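Local structure of decaprenyl diphosphate synthase (Rhodobacter capsulatus, 3MZV) at residues D12-A15 with Q16-E20; T133-N137 with M138-E142; G195-E199 with D200-A204. The protein probably condenses isopentenyl diphosphate with farnesyl diphosphate, using magnesium, to build the long all-trans prenyl diphosphate that supplies quinone side chains. All coordinates share one frame; numbering follows the deposited sequence.

Interaction 1: D12-A15 with Q16-E20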
ATOM      1  N   ASP B  12     -26.429 -15.821  -0.330  1.00 63.59           N
ATOM      2  CA  ASP B  12     -27.097 -15.770  -1.651  1.00 63.24           C
ATOM      3  C   ASP B  12     -28.401 -14.920  -1.739  1.00 61.69           C
ATOM      4  O   ASP B  12     -28.636 -14.291  -2.770  1.00 60.76           O
ATOM      5  CB  ASP B  12     -27.347 -17.206  -2.153  1.00 65.14           C
ATOM      6  CG  ASP B  12     -26.062 -18.040  -2.155  1.00 66.59           C
ATOM      7  OD1 ASP B  12     -25.063 -17.586  -2.769  1.00 68.94           O
ATOM      8  OD2 ASP B  12     -26.032 -19.106  -1.498  1.00 67.89           O
ATOM      9  N   ARG B  13     -29.228 -14.904  -0.682  1.00 59.98           N
ATOM     10  CA  ARG B  13     -30.427 -14.022  -0.624  1.00 59.23           C
ATOM     11  C   ARG B  13     -30.025 -12.545  -0.623  1.00 55.84           C
ATOM     12  O   ARG B  13     -30.590 -11.702  -1.335  1.00 54.64           O
ATOM     13  CB  ARG B  13     -31.258 -14.292   0.634  1.00 59.99           C
ATOM     14  CG  ARG B  13     -32.675 -14.813   0.402  1.00 65.48           C
ATOM     15  CD  ARG B  13     -33.780 -13.814   0.842  1.00 69.74           C
ATOM     16  NE  ARG B  13     -34.064 -13.882   2.288  1.00 73.33           N
ATOM     17  CZ  ARG B  13     -34.787 -12.992   2.981  1.00 74.24           C
ATOM     18  NH1 ARG B  13     -35.319 -11.933   2.378  1.00 74.98           N
ATOM     19  NH2 ARG B  13     -34.969 -13.155   4.291  1.00 73.51           N
ATOM     20  N   LEU B  14     -29.041 -12.255   0.212  1.00 52.83           N
ATOM     21  CA  LEU B  14     -28.500 -10.940   0.303  1.00 50.11           C
ATOM     22  C   LEU B  14     -27.897 -10.628  -1.043  1.00 49.44           C
ATOM     23  O   LEU B  14     -28.095  -9.546  -1.565  1.00 48.35           O
ATOM     24  CB  LEU B  14     -27.447 -10.906   1.426  1.00 48.36           C
ATOM     25  CG  LEU B  14     -26.792  -9.599   1.839  1.00 46.56           C
ATOM     26  CD1 LEU B  14     -27.748  -8.437   2.045  1.00 39.43           C
ATOM     27  CD2 LEU B  14     -25.983  -9.893   3.116  1.00 43.32           C
ATOM     28  N   ALA B  15     -27.165 -11.585  -1.613  1.00 49.72           N
ATOM     29  CA  ALA B  15     -26.512 -11.379  -2.932  1.00 49.25           C
ATOM     30  C   ALA B  15     -27.512 -11.093  -4.024  1.00 49.51           C
ATOM     31  O   ALA B  15     -27.279 -10.221  -4.851  1.00 48.62           O
ATOM     32  CB  ALA B  15     -25.652 -12.594  -3.331  1.00 50.88           C
ATOM     33  N   GLN B  16     -28.655 -11.764  -3.991  1.00 49.44           N
ATOM     34  CA  GLN B  16     -29.672 -11.564  -5.020  1.00 50.91           C
ATOM     35  C   GLN B  16     -30.390 -10.201  -4.854  1.00 49.28           C
ATOM     36  O   GLN B  16     -30.755  -9.569  -5.849  1.00 47.66           O
ATOM     37  CB  GLN B  16     -30.655 -12.769  -5.072  1.00 52.46           C
ATOM     38  CG  GLN B  16     -29.985 -14.068  -5.653  1.00 57.06           C
ATOM     39  CD  GLN B  16     -30.622 -15.416  -5.203  1.00 64.12           C
ATOM     40  OE1 GLN B  16     -31.791 -15.475  -4.797  1.00 68.70           O
ATOM     41  NE2 GLN B  16     -29.850 -16.514  -5.321  1.00 65.39           N
ATOM     42  N   ALA B  17     -30.558  -9.751  -3.602  1.00 47.24           N
ATOM     43  CA  ALA B  17     -31.163  -8.454  -3.318  1.00 46.74           C
ATOM     44  C   ALA B  17     -30.223  -7.333  -3.726  1.00 45.06           C
ATOM     45  O   ALA B  17     -30.660  -6.255  -4.101  1.00 45.56           O
ATOM     46  CB  ALA B  17     -31.507  -8.326  -1.833  1.00 46.93           C
ATOM     47  N   LEU B  18     -28.926  -7.578  -3.645  1.00 43.19           N
ATOM     48  CA  LEU B  18     -27.942  -6.554  -4.028  1.00 42.47           C
ATOM     49  C   LEU B  18     -27.361  -6.763  -5.437  1.00 43.07           C
ATOM     50  O   LEU B  18     -26.390  -6.103  -5.814  1.00 42.43           O
ATOM     51  CB  LEU B  18     -26.815  -6.556  -3.003  1.00 41.92           C
ATOM     52  CG  LEU B  18     -27.242  -6.213  -1.567  1.00 41.53           C
ATOM     53  CD1 LEU B  18     -26.073  -6.411  -0.664  1.00 44.76           C
ATOM     54  CD2 LEU B  18     -27.743  -4.751  -1.560  1.00 41.94           C
ATOM     55  N   ALA B  19     -27.968  -7.659  -6.208  1.00 44.66           N
ATOM     56  CA  ALA B  19     -27.448  -8.112  -7.521  1.00 45.17           C
ATOM     57  C   ALA B  19     -27.086  -6.978  -8.424  1.00 44.55           C
ATOM     58  O   ALA B  19     -25.984  -6.921  -9.020  1.00 43.89           O
ATOM     59  CB  ALA B  19     -28.498  -9.037  -8.223  1.00 46.03           C
ATOM     60  N   GLU B  20     -28.002  -6.031  -8.527  1.00 44.53           N
ATOM     61  CA  GLU B  20     -27.796  -4.924  -9.431  1.00 43.46           C
ATOM     62  C   GLU B  20     -26.649  -4.025  -8.998  1.00 42.25           C
ATOM     63  O   GLU B  20     -25.851  -3.593  -9.830  1.00 39.55           O
ATOM     64  CB  GLU B  20     -29.066  -4.136  -9.529  1.00 43.69           C
ATOM     65  CG  GLU B  20     -28.931  -2.891 -10.274  1.00 45.78           C
ATOM     66  CD  GLU B  20     -30.243  -2.414 -10.826  1.00 49.83           C
ATOM     67  OE1 GLU B  20     -31.300  -2.970 -10.464  1.00 53.68           O
ATOM     68  OE2 GLU B  20     -30.198  -1.492 -11.654  1.00 47.12           O
TER

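Interaction 2: T133-N137 with M138-E142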
ATOM      1  N   THR B 133     -12.288   9.855  -4.272  1.00 35.95           N
ATOM      2  CA  THR B 133     -12.360  11.292  -4.452  1.00 37.64           C
ATOM      3  C   THR B 133     -13.547  11.711  -5.351  1.00 38.16           C
ATOM      4  O   THR B 133     -14.070  12.819  -5.212  1.00 38.78           O
ATOM      5  CB  THR B 133     -11.046  11.897  -4.988  1.00 37.79           C
ATOM      6  OG1 THR B 133     -10.820  11.514  -6.365  1.00 39.17           O
ATOM      7  CG2 THR B 133      -9.884  11.475  -4.107  1.00 36.53           C
ATOM      8  N   ASP B 134     -13.993  10.813  -6.220  1.00 37.97           N
ATOM      9  CA  ASP B 134     -15.199  11.065  -7.011  1.00 38.48           C
ATOM     10  C   ASP B 134     -16.430  11.274  -6.087  1.00 37.86           C
ATOM     11  O   ASP B 134     -17.385  11.919  -6.482  1.00 38.65           O
ATOM     12  CB  ASP B 134     -15.510   9.885  -7.935  1.00 38.86           C
ATOM     13  CG  ASP B 134     -14.521   9.730  -9.062  1.00 41.68           C
ATOM     14  OD1 ASP B 134     -13.618  10.551  -9.167  1.00 42.30           O
ATOM     15  OD2 ASP B 134     -14.665   8.742  -9.825  1.00 46.14           O
ATOM     16  N   THR B 135     -16.420  10.736  -4.875  1.00 37.33           N
ATOM     17  CA  THR B 135     -17.584  10.873  -4.024  1.00 37.46           C
ATOM     18  C   THR B 135     -17.679  12.272  -3.410  1.00 38.75           C
ATOM     19  O   THR B 135     -18.719  12.610  -2.873  1.00 38.40           O
ATOM     20  CB  THR B 135     -17.625   9.854  -2.844  1.00 37.75           C
ATOM     21  OG1 THR B 135     -16.588  10.164  -1.921  1.00 36.60           O
ATOM     22  CG2 THR B 135     -17.473   8.430  -3.292  1.00 36.24           C
ATOM     23  N   GLY B 136     -16.584  13.028  -3.393  1.00 38.75           N
ATOM     24  CA  GLY B 136     -16.518  14.301  -2.661  1.00 39.05           C
ATOM     25  C   GLY B 136     -16.660  14.232  -1.139  1.00 39.13           C
ATOM     26  O   GLY B 136     -16.745  15.258  -0.466  1.00 41.13           O
ATOM     27  N   ASN B 137     -16.687  13.031  -0.559  1.00 38.17           N
ATOM     28  CA  ASN B 137     -16.935  12.897   0.867  1.00 36.78           C
ATOM     29  C   ASN B 137     -15.597  12.617   1.579  1.00 37.42           C
ATOM     30  O   ASN B 137     -15.045  11.493   1.493  1.00 35.26           O
ATOM     31  CB  ASN B 137     -17.976  11.789   1.119  1.00 36.72           C
ATOM     32  CG  ASN B 137     -18.462  11.752   2.520  1.00 35.09           C
ATOM     33  OD1 ASN B 137     -17.712  11.519   3.448  1.00 35.99           O
ATOM     34  ND2 ASN B 137     -19.748  11.963   2.691  1.00 38.28           N
ATOM     35  N   MET B 138     -15.060  13.623   2.275  1.00 36.14           N
ATOM     36  CA  MET B 138     -13.819  13.464   3.000  1.00 37.31           C
ATOM     37  C   MET B 138     -13.968  12.524   4.205  1.00 36.47           C
ATOM     38  O   MET B 138     -13.067  11.779   4.508  1.00 37.23           O
ATOM     39  CB  MET B 138     -13.222  14.844   3.435  1.00 39.43           C
ATOM     40  CG  MET B 138     -13.829  15.643   4.574  1.00 42.88           C
ATOM     41  SD  MET B 138     -13.086  17.393   4.759  1.00 48.76           S
ATOM     42  CE  MET B 138     -11.936  17.188   6.152  1.00 51.02           C
ATOM     43  N   ARG B 139     -15.095  12.561   4.892  1.00 35.46           N
ATOM     44  CA  ARG B 139     -15.289  11.734   6.053  1.00 34.75           C
ATOM     45  C   ARG B 139     -15.107  10.226   5.764  1.00 32.88           C
ATOM     46  O   ARG B 139     -14.381   9.564   6.514  1.00 32.47           O
ATOM     47  CB  ARG B 139     -16.668  11.987   6.679  1.00 35.76           C
ATOM     48  CG  ARG B 139     -16.878  11.248   7.934  1.00 37.96           C
ATOM     49  CD  ARG B 139     -18.215  11.647   8.615  1.00 39.88           C
ATOM     50  NE  ARG B 139     -18.502  10.779   9.763  1.00 40.13           N
ATOM     51  CZ  ARG B 139     -19.704  10.662  10.336  1.00 38.20           C
ATOM     52  NH1 ARG B 139     -20.721  11.360   9.865  1.00 37.98           N
ATOM     53  NH2 ARG B 139     -19.894   9.847  11.359  1.00 38.26           N
ATOM     54  N   VAL B 140     -15.717   9.695   4.696  1.00 29.80           N
ATOM     55  CA  VAL B 140     -15.612   8.266   4.411  1.00 30.36           C
ATOM     56  C   VAL B 140     -14.186   7.910   3.945  1.00 29.69           C
ATOM     57  O   VAL B 140     -13.654   6.822   4.201  1.00 28.82           O
ATOM     58  CB  VAL B 140     -16.709   7.757   3.402  1.00 30.03           C
ATOM     59  CG1 VAL B 140     -18.094   8.023   3.997  1.00 30.36           C
ATOM     60  CG2 VAL B 140     -16.597   8.450   2.022  1.00 31.52           C
ATOM     61  N   MET B 141     -13.544   8.848   3.297  1.00 29.00           N
ATOM     62  CA  MET B 141     -12.175   8.674   2.908  1.00 29.97           C
ATOM     63  C   MET B 141     -11.266   8.555   4.115  1.00 30.19           C
ATOM     64  O   MET B 141     -10.386   7.713   4.125  1.00 30.58           O
ATOM     65  CB  MET B 141     -11.673   9.856   2.035  1.00 29.50           C
ATOM     66  CG  MET B 141     -12.339   9.940   0.663  1.00 32.95           C
ATOM     67  SD  MET B 141     -11.632  11.251  -0.455  1.00 23.31           S
ATOM     68  CE  MET B 141      -9.990  10.586  -0.796  1.00 33.05           C
ATOM     69  N   GLU B 142     -11.432   9.436   5.104  1.00 29.14           N
ATOM     70  CA  GLU B 142     -10.647   9.351   6.300  1.00 29.99           C
ATOM     71  C   GLU B 142     -10.874   8.000   7.011  1.00 29.44           C
ATOM     72  O   GLU B 142      -9.938   7.391   7.498  1.00 29.84           O
ATOM     73  CB  GLU B 142     -10.990  10.541   7.243  1.00 30.09           C
ATOM     74  CG  GLU B 142     -10.135  10.677   8.510  1.00 33.69           C
ATOM     75  CD  GLU B 142     -10.411   9.692   9.666  1.00 36.93           C
ATOM     76  OE1 GLU B 142     -11.516   9.147   9.792  1.00 34.74           O
ATOM     77  OE2 GLU B 142      -9.472   9.487  10.461  1.00 35.49           O
TER
HETATM   78  O   HOH W   1     -16.705  16.111   2.544  1.00 45.26           O

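Interaction 3: G195-E199 with D200-A204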
ATOM      1  N   GLY B 195     -25.245   7.397   3.007  1.00 35.81           N
ATOM      2  CA  GLY B 195     -26.699   7.490   2.994  1.00 37.59           C
ATOM      3  C   GLY B 195     -27.264   8.540   3.944  1.00 38.28           C
ATOM      4  O   GLY B 195     -28.467   8.684   4.060  1.00 40.15           O
ATOM      5  N   GLY B 196     -26.407   9.275   4.630  1.00 38.19           N
ATOM      6  CA  GLY B 196     -26.835  10.394   5.461  1.00 39.16           C
ATOM      7  C   GLY B 196     -27.571   9.939   6.679  1.00 40.21           C
ATOM      8  O   GLY B 196     -28.417  10.668   7.219  1.00 40.48           O
ATOM      9  N   ALA B 197     -27.283   8.729   7.152  1.00 39.53           N
ATOM     10  CA  ALA B 197     -28.063   8.193   8.256  1.00 39.97           C
ATOM     11  C   ALA B 197     -27.777   8.998   9.518  1.00 41.22           C
ATOM     12  O   ALA B 197     -26.708   9.570   9.646  1.00 40.31           O
ATOM     13  CB  ALA B 197     -27.774   6.677   8.508  1.00 38.25           C
ATOM     14  N   PRO B 198     -28.743   9.010  10.467  1.00 43.31           N
ATOM     15  CA  PRO B 198     -28.527   9.566  11.797  1.00 44.27           C
ATOM     16  C   PRO B 198     -27.282   8.934  12.435  1.00 44.33           C
ATOM     17  O   PRO B 198     -26.989   7.741  12.202  1.00 42.81           O
ATOM     18  CB  PRO B 198     -29.791   9.135  12.571  1.00 45.71           C
ATOM     19  CG  PRO B 198     -30.827   8.960  11.499  1.00 46.62           C
ATOM     20  CD  PRO B 198     -30.081   8.409  10.327  1.00 43.94           C
ATOM     21  N   GLU B 199     -26.557   9.710  13.238  1.00 44.13           N
ATOM     22  CA  GLU B 199     -25.300   9.226  13.777  1.00 43.40           C
ATOM     23  C   GLU B 199     -25.477   7.980  14.684  1.00 42.87           C
ATOM     24  O   GLU B 199     -24.616   7.120  14.706  1.00 41.04           O
ATOM     25  CB  GLU B 199     -24.529  10.357  14.483  1.00 43.62           C
ATOM     26  CG  GLU B 199     -23.900  11.422  13.525  1.00 45.64           C
ATOM     27  CD  GLU B 199     -23.048  10.784  12.408  1.00 45.53           C
ATOM     28  OE1 GLU B 199     -22.303   9.814  12.706  1.00 43.90           O
ATOM     29  OE2 GLU B 199     -23.144  11.245  11.248  1.00 45.95           O
ATOM     30  N   ASP B 200     -26.586   7.846  15.402  1.00 43.04           N
ATOM     31  CA  ASP B 200     -26.793   6.634  16.160  1.00 43.74           C
ATOM     32  C   ASP B 200     -26.920   5.379  15.283  1.00 41.93           C
ATOM     33  O   ASP B 200     -26.537   4.293  15.718  1.00 42.21           O
ATOM     34  CB  ASP B 200     -27.960   6.739  17.172  1.00 45.26           C
ATOM     35  CG  ASP B 200     -29.344   6.914  16.523  1.00 48.76           C
ATOM     36  OD1 ASP B 200     -29.476   7.359  15.391  1.00 52.77           O
ATOM     37  OD2 ASP B 200     -30.356   6.653  17.221  1.00 56.95           O
ATOM     38  N   GLN B 201     -27.455   5.533  14.076  1.00 40.14           N
ATOM     39  CA  GLN B 201     -27.499   4.436  13.115  1.00 39.56           C
ATOM     40  C   GLN B 201     -26.125   4.148  12.504  1.00 38.89           C
ATOM     41  O   GLN B 201     -25.778   2.973  12.298  1.00 37.57           O
ATOM     42  CB  GLN B 201     -28.552   4.679  12.021  1.00 39.99           C
ATOM     43  CG  GLN B 201     -30.015   4.615  12.577  1.00 41.60           C
ATOM     44  CD  GLN B 201     -31.080   4.912  11.538  1.00 44.39           C
ATOM     45  OE1 GLN B 201     -30.919   4.633  10.346  1.00 44.41           O
ATOM     46  NE2 GLN B 201     -32.189   5.498  11.992  1.00 47.59           N
ATOM     47  N   VAL B 202     -25.355   5.205  12.213  1.00 37.89           N
ATOM     48  CA  VAL B 202     -23.969   5.017  11.786  1.00 36.93           C
ATOM     49  C   VAL B 202     -23.201   4.223  12.815  1.00 37.22           C
ATOM     50  O   VAL B 202     -22.549   3.254  12.484  1.00 34.48           O
ATOM     51  CB  VAL B 202     -23.241   6.342  11.553  1.00 37.40           C
ATOM     52  CG1 VAL B 202     -21.763   6.104  11.220  1.00 34.86           C
ATOM     53  CG2 VAL B 202     -23.930   7.172  10.421  1.00 37.18           C
ATOM     54  N   GLN B 203     -23.312   4.612  14.087  1.00 38.07           N
ATOM     55  CA  GLN B 203     -22.624   3.897  15.150  1.00 38.91           C
ATOM     56  C   GLN B 203     -23.113   2.442  15.270  1.00 38.34           C
ATOM     57  O   GLN B 203     -22.299   1.540  15.444  1.00 37.05           O
ATOM     58  CB  GLN B 203     -22.752   4.660  16.492  1.00 40.14           C
ATOM     59  CG  GLN B 203     -22.031   3.982  17.653  1.00 43.99           C
ATOM     60  CD  GLN B 203     -20.519   4.003  17.501  1.00 51.07           C
ATOM     61  OE1 GLN B 203     -19.939   4.973  16.975  1.00 53.64           O
ATOM     62  NE2 GLN B 203     -19.859   2.900  17.923  1.00 53.36           N
ATOM     63  N   ALA B 204     -24.421   2.205  15.117  1.00 37.68           N
ATOM     64  CA  ALA B 204     -24.945   0.853  15.220  1.00 37.75           C
ATOM     65  C   ALA B 204     -24.398   0.018  14.069  1.00 36.62           C
ATOM     66  O   ALA B 204     -24.053  -1.134  14.256  1.00 35.61           O
ATOM     67  CB  ALA B 204     -26.463   0.824  15.199  1.00 37.84           C
TER

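Interaction 1: D12-A15 with Q16-E20
D12 and R13 accept backbone hydrogen bonds from Q16 and A17 in regular helical steps, and the next step forks: L18 N bonds to L14 O at 3.0 Å and more weakly to A15 O at 3.3 Å. The side chain of Q16 folds back along the helix. Its CG is anti to its own carbonyl carbon (chi1 -71°), which brings the chain over the preceding turn. There Q16 CG lies 3.2 Å from D12 O. The rest of the chain is extended, and Q16 NE2 comes within 4.1 Å of D12 CB, a loose contact on the exposed side. This is where one helix gives way to another. Helix 11-17 ends at A17; L18 is the first residue to leave helical angles and is also the N-cap residue of helix 19-32. A single residue, L18, separates the two helices. On the inner side L14 and L18 lie alongside each other and point the same way, with L14 CD1 3.8 Å from L18 CD1. L18 CG also rests on L14 O at 3.4 Å. A17 CB sits 3.5 Å from R13 O. L14 and L18 pack on A63, M59 and L62 of helix 56-67. L14, R13 and A17 also meet helix 316-328, where R13 NH2 makes a weak hydrogen bond to Q319.

Interaction 2: T133-N137 with M138-E142
The flat carboxamide of N137 has both methyls of V140 over one face. V140 CG2 is 3.7 Å from N137 CB, and V140 CG1 is 3.6 Å from N137 OD1. R139 CB lies at the oxygen edge, 3.4 Å from N137 OD1. M138 N is displaced toward the opposite face. The two side chains, N137 and V140, cross at about a right angle. N137 OD1 accepts a nearly straight hydrogen bond from V140 N (3.0 Å, 160° at the hydrogen). The donor is tilted 26° out of the carbonyl plane, toward the face that carries the methyls. This is the N-cap of helix 138-161: the side-chain oxygen takes up a backbone N-H of the first turn. N137 CG stands anti to the backbone N (chi1 -170°), which swings the amide forward under that turn. The cap is itself held from behind. N137 N donates to T135 OG1 at 3.2 Å, an ST turn, and T135 OG1 is also bonded to M132 O. A type I turn from T133 to G136 overlaps it, and G136 has the positive phi that favours glycine. One water joins G136 O to M138 N, at 3.0 Å from the latter. On the buried side M141 CG rests 3.2 Å from N137 O. The bent M141 chain carries its CE to T133 CG2 at 3.4 Å, a tight fit for two carbons. The whole connection turns the chain from helix 114-133 into helix 138-161. V140 packs on V190 and I193 of helix 169-194 and on L78 of helix 74-96. At the dimer interface M141 meets M141 of the second subunit, and E142 is hydrogen-bonded to Q130 of that subunit.

Interaction 3: G195-E199 with D200-A204
A197 CB touches Q201 CB at 4.1 Å and packs on V202 CG2 at 4.3 Å, just after the glycine turn. G195 and G196 close helix 169-194 there with a Schellman motif, and G196 takes the positive phi this needs. P198 comes next, at the N-cap position of helix 199-224. The CG-CD edge of its ring lies over one face of the Q201 carboxamide: P198 CD is 3.8 Å from Q201 CD, and P198 CG is 3.8 Å from Q201 NE2. Q201 CG is anti to its carbonyl carbon (chi1 -68°), and the extended chain then runs back alongside the ring. P198 O opens the helix. It accepts a straight bond from V202 N at 3.0 Å, in the carbonyl plane, and a weak one from Q201 N. P198 CB also meets D200 OD1 at 3.3 Å. A carboxylate beside the first turn probably suits the positive end of the helix. E199 accepts from Q203 N through its backbone O at 2.9 Å. Its side chain bends back at chi2 (-52°), which sets E199 OE1 3.8 Å from V202 CB. The same oxygen is salt-bridged to R139. Replacing Q201 by an alanine would remove the amide, would probably leave the CG-CD edge of P198 without its partner, and is likely to open a gap toward the neighbouring loops. Those loops supply V68, L312 and P313 around Q201, and V68 also meets A197. V202 faces the preceding helix 169-194, where it packs on E189 and I193.

Interactions 2 and 3 are neighbours, with centres about 16 Å apart. They are joined directly by a salt bridge, R139 NH2 to E199 OE1 at 2.8 Å. R139 NH2 also passes 4.2 Å from V202 CG1. The first turns of helices 138-161 and 199-224 are thereby tied together, and both also pack on I193 of helix 169-194. Interaction 1 stands apart: its nearest atoms are about 16 Å from those of interaction 2 and about 13 Å from those of interaction 3. The second aspartate-rich motif, DDLLD, expected to bind magnesium-diphosphate as in relatives, lies at the far end of helix 199-224 from interaction 3.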